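Local coordinates for protein tRNA (guanine(26)-N(2))-dimethyltransferase (Pyrococcus horikoshii, PDB 2DUL) that is a tRNA methyltransferase that probably dimethylates N2 of guanine 26 in a number of tRNAs, with S-adenosyl-L-methionine as methyl donor, at residues K246-F252 against A272-L278. Sequence-based numbering, arbitrary orientation.
Sequences KLGYIYF and AYGPVWL
Y249 lies alongside P275 where strands 247-252 and 273-277 pair antiparallel around a beta bulge. Y249 CB sits 3.4 Å from Y273 O and near A272 CB. With CG anti to the carbonyl carbon (chi1 -61°), the ring runs out beside the bulge: CD2 still borders Y273 O, Y249 CE2 comes 3.3 Å from P275 N at the cis G274-P275 peptide, and CZ and OH reach P275 CB, the proline ring giving the tyrosine an apolar neighbour. The hydroxyl hydrogen-bonds to F265 O beyond the pair, so an aromatic side chain with a polar tip suits this place. A serine here, too short to reach F265 O, would probably leave that carbonyl without this mate and open a gap beside P275. G274 suits the bulge because at its backbone angles a CB would jam against Y273 O, and would also crowd Y249 CD2 and G248 O. On one side of the bulge G248 and V276 exchange two backbone bonds, V276 N to G248 O being nearly straight at 171°; on the other, I250 and Y273 do likewise. K246 suits W277 by its long methylene stem, extended alongside the broad indole: K246 CB lies over one face, offset toward the rim, in a CH-pi contact, and K246 CD is 3.5 Å from W277 CH2. Thus backbone bonds set the pairing, while mainly apolar side-chain contacts fit bulge and cis-proline together.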
ATOM      1  N   LYS A 246      13.444   9.629  -9.173  1.00 17.66           N
ATOM      2  CA  LYS A 246      12.173   9.149  -9.700  1.00 18.03           C
ATOM      3  C   LYS A 246      11.001   9.967  -9.167  1.00 18.25           C
ATOM      4  O   LYS A 246       9.838   9.711  -9.510  1.00 18.37           O
ATOM      5  CB  LYS A 246      11.984   7.667  -9.375  1.00 19.49           C
ATOM      6  CG  LYS A 246      13.012   6.782 -10.066  1.00 23.99           C
ATOM      7  CD  LYS A 246      12.697   5.309  -9.889  1.00 29.49           C
ATOM      8  CE  LYS A 246      13.734   4.435 -10.587  1.00 33.17           C
ATOM      9  NZ  LYS A 246      13.407   2.981 -10.470  1.00 37.03           N
ATOM     10  N   LEU A 247      11.312  10.956  -8.335  1.00 16.30           N
ATOM     11  CA  LEU A 247      10.291  11.845  -7.779  1.00 17.03           C
ATOM     12  C   LEU A 247       9.995  12.920  -8.819  1.00 17.84           C
ATOM     13  O   LEU A 247      10.815  13.201  -9.694  1.00 16.45           O
ATOM     14  CB  LEU A 247      10.789  12.518  -6.494  1.00 17.46           C
ATOM     15  CG  LEU A 247      10.975  11.666  -5.235  1.00 19.25           C
ATOM     16  CD1 LEU A 247      11.604  12.514  -4.133  1.00 17.22           C
ATOM     17  CD2 LEU A 247       9.622  11.119  -4.782  1.00 20.05           C
ATOM     18  N   GLY A 248       8.820  13.526  -8.720  1.00 15.05           N
ATOM     19  CA  GLY A 248       8.467  14.562  -9.668  1.00 15.52           C
ATOM     20  C   GLY A 248       7.199  15.280  -9.260  1.00 16.52           C
ATOM     21  O   GLY A 248       6.731  15.125  -8.131  1.00 14.56           O
ATOM     22  N   TYR A 249       6.646  16.061 -10.181  1.00 16.91           N
ATOM     23  CA  TYR A 249       5.434  16.826  -9.914  1.00 17.22           C
ATOM     24  C   TYR A 249       4.433  16.692 -11.045  1.00 20.27           C
ATOM     25  O   TYR A 249       4.787  16.312 -12.160  1.00 20.78           O
ATOM     26  CB  TYR A 249       5.792  18.300  -9.700  1.00 16.24           C
ATOM     27  CG  TYR A 249       6.706  18.503  -8.514  1.00 15.36           C
ATOM     28  CD1 TYR A 249       8.075  18.225  -8.608  1.00 16.53           C
ATOM     29  CD2 TYR A 249       6.191  18.869  -7.273  1.00 16.81           C
ATOM     30  CE1 TYR A 249       8.901  18.293  -7.491  1.00 16.77           C
ATOM     31  CE2 TYR A 249       7.003  18.940  -6.149  1.00 17.01           C
ATOM     32  CZ  TYR A 249       8.358  18.646  -6.265  1.00 18.53           C
ATOM     33  OH  TYR A 249       9.152  18.681  -5.149  1.00 17.47           O
ATOM     34  N   ILE A 250       3.181  17.018 -10.747  1.00 20.14           N
ATOM     35  CA  ILE A 250       2.104  16.944 -11.719  1.00 19.15           C
ATOM     36  C   ILE A 250       1.456  18.314 -11.879  1.00 19.38           C
ATOM     37  O   ILE A 250       1.283  19.046 -10.906  1.00 18.30           O
ATOM     38  CB  ILE A 250       1.001  15.967 -11.255  1.00 20.96           C
ATOM     39  CG1 ILE A 250       1.573  14.556 -11.123  1.00 20.10           C
ATOM     40  CG2 ILE A 250      -0.174  16.007 -12.227  1.00 21.00           C
ATOM     41  CD1 ILE A 250       0.721  13.643 -10.264  1.00 19.39           C
ATOM     42  N   TYR A 251       1.115  18.648 -13.117  1.00 18.82           N
ATOM     43  CA  TYR A 251       0.438  19.890 -13.438  1.00 18.84           C
ATOM     44  C   TYR A 251      -0.889  19.421 -14.016  1.00 21.06           C
ATOM     45  O   TYR A 251      -0.931  18.480 -14.813  1.00 22.43           O
ATOM     46  CB  TYR A 251       1.250  20.680 -14.456  1.00 19.86           C
ATOM     47  CG  TYR A 251       2.569  21.158 -13.884  1.00 18.30           C
ATOM     48  CD1 TYR A 251       2.626  22.292 -13.075  1.00 18.85           C
ATOM     49  CD2 TYR A 251       3.751  20.458 -14.129  1.00 20.27           C
ATOM     50  CE1 TYR A 251       3.825  22.726 -12.523  1.00 18.16           C
ATOM     51  CE2 TYR A 251       4.963  20.876 -13.579  1.00 19.43           C
ATOM     52  CZ  TYR A 251       4.990  22.013 -12.776  1.00 20.39           C
ATOM     53  OH  TYR A 251       6.171  22.438 -12.221  1.00 19.73           O
ATOM     54  N   PHE A 252      -1.970  20.068 -13.608  1.00 19.54           N
ATOM     55  CA  PHE A 252      -3.299  19.659 -14.043  1.00 21.11           C
ATOM     56  C   PHE A 252      -4.130  20.850 -14.502  1.00 23.04           C
ATOM     57  O   PHE A 252      -4.236  21.849 -13.795  1.00 23.15           O
ATOM     58  CB  PHE A 252      -3.992  18.954 -12.873  1.00 22.64           C
ATOM     59  CG  PHE A 252      -5.329  18.353 -13.213  1.00 22.54           C
ATOM     60  CD1 PHE A 252      -5.413  17.149 -13.906  1.00 23.41           C
ATOM     61  CD2 PHE A 252      -6.504  18.980 -12.808  1.00 23.81           C
ATOM     62  CE1 PHE A 252      -6.653  16.572 -14.187  1.00 23.94           C
ATOM     63  CE2 PHE A 252      -7.749  18.414 -13.085  1.00 22.90           C
ATOM     64  CZ  PHE A 252      -7.823  17.207 -13.774  1.00 22.39           C
ATOM     65  N   ALA A 272       2.167  23.489  -9.233  1.00 19.99           N
ATOM     66  CA  ALA A 272       2.606  22.098  -9.262  1.00 19.04           C
ATOM     67  C   ALA A 272       2.026  21.308  -8.095  1.00 18.75           C
ATOM     68  O   ALA A 272       1.805  21.851  -7.010  1.00 18.42           O
ATOM     69  CB  ALA A 272       4.140  22.020  -9.220  1.00 18.83           C
ATOM     70  N   TYR A 273       1.780  20.023  -8.332  1.00 17.19           N
ATOM     71  CA  TYR A 273       1.263  19.125  -7.308  1.00 18.23           C
ATOM     72  C   TYR A 273       2.344  18.101  -6.992  1.00 18.10           C
ATOM     73  O   TYR A 273       3.009  17.594  -7.897  1.00 19.57           O
ATOM     74  CB  TYR A 273       0.013  18.411  -7.812  1.00 18.50           C
ATOM     75  CG  TYR A 273      -1.141  19.347  -8.048  1.00 21.69           C
ATOM     76  CD1 TYR A 273      -1.971  19.737  -6.996  1.00 21.25           C
ATOM     77  CD2 TYR A 273      -1.388  19.869  -9.318  1.00 22.52           C
ATOM     78  CE1 TYR A 273      -3.021  20.626  -7.200  1.00 22.62           C
ATOM     79  CE2 TYR A 273      -2.437  20.762  -9.534  1.00 24.84           C
ATOM     80  CZ  TYR A 273      -3.249  21.133  -8.466  1.00 24.93           C
ATOM     81  OH  TYR A 273      -4.292  22.000  -8.671  1.00 25.22           O
ATOM     82  N   GLY A 274       2.512  17.794  -5.710  1.00 17.99           N
ATOM     83  CA  GLY A 274       3.530  16.839  -5.307  1.00 17.62           C
ATOM     84  C   GLY A 274       4.404  17.373  -4.182  1.00 16.76           C
ATOM     85  O   GLY A 274       4.004  18.294  -3.473  1.00 16.43           O
ATOM     86  N   PRO A 275       5.630  16.854  -4.025  1.00 17.25           N
ATOM     87  CA  PRO A 275       6.201  15.804  -4.871  1.00 18.18           C
ATOM     88  C   PRO A 275       5.492  14.452  -4.811  1.00 17.89           C
ATOM     89  O   PRO A 275       4.908  14.083  -3.794  1.00 20.17           O
ATOM     90  CB  PRO A 275       7.648  15.723  -4.388  1.00 18.75           C
ATOM     91  CG  PRO A 275       7.526  16.051  -2.925  1.00 18.14           C
ATOM     92  CD  PRO A 275       6.563  17.229  -2.948  1.00 17.55           C
ATOM     93  N   VAL A 276       5.530  13.737  -5.929  1.00 16.83           N
ATOM     94  CA  VAL A 276       4.944  12.411  -6.026  1.00 15.74           C
ATOM     95  C   VAL A 276       5.965  11.476  -6.654  1.00 16.38           C
ATOM     96  O   VAL A 276       6.927  11.916  -7.290  1.00 16.97           O
ATOM     97  CB  VAL A 276       3.685  12.381  -6.924  1.00 18.82           C
ATOM     98  CG1 VAL A 276       2.586  13.259  -6.335  1.00 17.42           C
ATOM     99  CG2 VAL A 276       4.050  12.838  -8.340  1.00 19.63           C
ATOM    100  N   TRP A 277       5.752  10.183  -6.458  1.00 17.18           N
ATOM    101  CA  TRP A 277       6.604   9.157  -7.044  1.00 17.93           C
ATOM    102  C   TRP A 277       6.126   9.050  -8.491  1.00 18.07           C
ATOM    103  O   TRP A 277       4.926   8.906  -8.732  1.00 15.64           O
ATOM    104  CB  TRP A 277       6.375   7.832  -6.309  1.00 17.53           C
ATOM    105  CG  TRP A 277       7.062   6.650  -6.901  1.00 18.95           C
ATOM    106  CD1 TRP A 277       6.489   5.646  -7.625  1.00 18.44           C
ATOM    107  CD2 TRP A 277       8.446   6.306  -6.759  1.00 17.33           C
ATOM    108  NE1 TRP A 277       7.429   4.690  -7.934  1.00 19.38           N
ATOM    109  CE2 TRP A 277       8.638   5.071  -7.416  1.00 18.99           C
ATOM    110  CE3 TRP A 277       9.540   6.920  -6.134  1.00 17.92           C
ATOM    111  CZ2 TRP A 277       9.883   4.434  -7.468  1.00 20.15           C
ATOM    112  CZ3 TRP A 277      10.783   6.284  -6.187  1.00 18.79           C
ATOM    113  CH2 TRP A 277      10.939   5.054  -6.850  1.00 18.68           C
ATOM    114  N   LEU A 278       7.045   9.159  -9.450  1.00 17.23           N
ATOM    115  CA  LEU A 278       6.684   9.044 -10.865  1.00 17.94           C
ATOM    116  C   LEU A 278       7.204   7.729 -11.441  1.00 19.21           C
ATOM    117  O   LEU A 278       7.153   7.503 -12.651  1.00 18.76           O
ATOM    118  CB  LEU A 278       7.253  10.216 -11.679  1.00 16.56           C
ATOM    119  CG  LEU A 278       6.666  11.606 -11.417  1.00 17.53           C
ATOM    120  CD1 LEU A 278       7.311  12.627 -12.342  1.00 16.36           C
ATOM    121  CD2 LEU A 278       5.158  11.566 -11.652  1.00 17.49           C
TER
HETATM  122  O   HOH W   1      -5.436  21.943 -11.021  1.00 35.72           O